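Local atomic coordinates of gamma-resorcylate decarboxylase (Polaromonas, PDB entry 4QRO), a protein that probably catalyses the manganese-dependent, non-oxidative decarboxylation of gamma-resorcylate (2,6-dihydroxybenzoate) to resorcinol, as an amidohydrolase-family enzyme. Residues Lys246-Ile249 against Val250-Phe253. Numbering follows the deposited sequence.
Sequences KRKI and VDYF
Lys248 and Asp251 show how the first turn of a helix, here 249-256, is tied to the loop that leads into it. Among the hydrogen bonds, Lys248 at the N-cap position donates its N-H to Asp251 OD2 (N to OD2 3.2 Å), meeting the carboxylate on its anti side and 34° out of plane; a weak backbone bond, Asp251 N to Lys248 O, closes the same turn. Asp231, in helix 223-232, takes the N-H groups of Ile249 and Val250, and Ile249 and Tyr252 pack on Met201 of helix 188-202. Helical pairing proper begins with Phe253 N to Ile249 O, at 3.1 Å. With CG beside its own backbone N (chi1 -54°), the Tyr252 ring is turned back over the loop, where OH accepts the N-H of Arg247 (N to OH 3.0 Å). That hydroxyl also bonds Asp207, so a phenylalanine in its place would probably leave both Arg247 N and Asp207 without this partner.

Electrostatics add a looser link. The Arg247 guanidinium stacks on the Asp251 carboxylate, planes 11° apart; NE to OD2, 3.9 Å, is a long, charge-only salt bridge, and NH1 makes its salt bridge to Glu255. Directed but bent bonds therefore help to hold the chain where it enters the helix, whereas the arginine's attraction to Asp251 probably depends little on exact orientation.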
loop_
_atom_site.group_PDB
_atom_site.type_symbol
_atom_site.label_atom_id
_atom_site.label_comp_id
_atom_site.label_asym_id
_atom_site.label_seq_id
_atom_site.Cartn_x
_atom_site.Cartn_y
_atom_site.Cartn_z
ATOM N N LYS A 246 -15.140 -12.985 -11.832
ATOM C CA LYS A 246 -16.585 -12.971 -11.627
ATOM C C LYS A 246 -17.048 -12.255 -10.373
ATOM O O LYS A 246 -18.131 -11.711 -10.367
ATOM C CB LYS A 246 -17.127 -14.408 -11.580
ATOM C CG LYS A 246 -17.308 -15.071 -12.939
ATOM C CD LYS A 246 -17.975 -16.434 -12.777
ATOM C CE LYS A 246 -18.651 -16.889 -14.058
ATOM N NZ LYS A 246 -17.678 -17.017 -15.174
ATOM N N ARG A 247 -16.235 -12.256 -9.317
ATOM C CA ARG A 247 -16.677 -11.835 -7.996
ATOM C C ARG A 247 -15.865 -10.634 -7.509
ATOM O O ARG A 247 -15.076 -10.078 -8.271
ATOM C CB ARG A 247 -16.540 -13.010 -7.035
ATOM C CG ARG A 247 -17.428 -14.189 -7.417
ATOM C CD ARG A 247 -16.891 -15.464 -6.813
ATOM N NE ARG A 247 -17.243 -15.540 -5.408
ATOM C CZ ARG A 247 -16.598 -16.257 -4.487
ATOM N NH1 ARG A 247 -15.516 -16.974 -4.783
ATOM N NH2 ARG A 247 -17.046 -16.241 -3.242
ATOM N N LYS A 248 -16.111 -10.231 -6.260
ATOM C CA LYS A 248 -15.392 -9.116 -5.608
ATOM C C LYS A 248 -13.955 -9.529 -5.316
ATOM O O LYS A 248 -13.685 -10.706 -5.049
ATOM C CB LYS A 248 -16.088 -8.727 -4.294
ATOM C CG LYS A 248 -17.494 -8.159 -4.439
ATOM C CD LYS A 248 -18.171 -8.136 -3.072
ATOM C CE LYS A 248 -19.530 -7.468 -3.113
ATOM N NZ LYS A 248 -19.393 -6.007 -2.895
ATOM N N ILE A 249 -13.018 -8.577 -5.378
ATOM C CA ILE A 249 -11.629 -8.884 -5.042
ATOM C C ILE A 249 -11.560 -9.487 -3.614
ATOM O O ILE A 249 -10.846 -10.461 -3.378
ATOM C CB ILE A 249 -10.725 -7.629 -5.173
ATOM C CG1 ILE A 249 -10.678 -7.114 -6.625
ATOM C CG2 ILE A 249 -9.339 -7.880 -4.587
ATOM C CD1 ILE A 249 -10.257 -8.147 -7.667
ATOM N N VAL A 250 -12.326 -8.933 -2.676
ATOM C CA VAL A 250 -12.296 -9.398 -1.297
ATOM C C VAL A 250 -12.671 -10.886 -1.168
ATOM O O VAL A 250 -12.209 -11.564 -0.243
ATOM C CB VAL A 250 -13.184 -8.535 -0.362
ATOM C CG1 VAL A 250 -14.673 -8.766 -0.637
ATOM C CG2 VAL A 250 -12.870 -8.835 1.108
ATOM N N ASP A 251 -13.491 -11.392 -2.083
ATOM C CA ASP A 251 -13.860 -12.823 -2.079
ATOM C C ASP A 251 -12.630 -13.707 -2.307
ATOM O O ASP A 251 -12.419 -14.669 -1.581
ATOM C CB ASP A 251 -14.940 -13.140 -3.133
ATOM C CG ASP A 251 -16.289 -12.495 -2.815
ATOM O OD1 ASP A 251 -16.652 -12.412 -1.638
ATOM O OD2 ASP A 251 -16.970 -12.043 -3.747
ATOM N N TYR A 252 -11.793 -13.352 -3.273
ATOM C CA TYR A 252 -10.571 -14.142 -3.571
ATOM C C TYR A 252 -9.516 -13.984 -2.488
ATOM O O TYR A 252 -8.841 -14.930 -2.106
ATOM C CB TYR A 252 -10.006 -13.750 -4.947
ATOM C CG TYR A 252 -11.058 -13.858 -6.047
ATOM C CD1 TYR A 252 -11.604 -15.095 -6.390
ATOM C CD2 TYR A 252 -11.528 -12.733 -6.696
ATOM C CE1 TYR A 252 -12.559 -15.207 -7.378
ATOM C CE2 TYR A 252 -12.497 -12.823 -7.673
ATOM C CZ TYR A 252 -13.006 -14.064 -8.019
ATOM O OH TYR A 252 -13.981 -14.147 -8.986
ATOM N N PHE A 253 -9.416 -12.787 -1.941
ATOM C CA PHE A 253 -8.533 -12.549 -0.810
ATOM C C PHE A 253 -8.908 -13.441 0.370
ATOM O O PHE A 253 -8.043 -14.099 0.999
ATOM C CB PHE A 253 -8.616 -11.057 -0.423
ATOM C CG PHE A 253 -7.558 -10.608 0.547
ATOM C CD1 PHE A 253 -6.211 -10.772 0.254
ATOM C CD2 PHE A 253 -7.913 -9.965 1.748
ATOM C CE1 PHE A 253 -5.231 -10.345 1.156
ATOM C CE2 PHE A 253 -6.936 -9.542 2.638
ATOM C CZ PHE A 253 -5.596 -9.725 2.344
#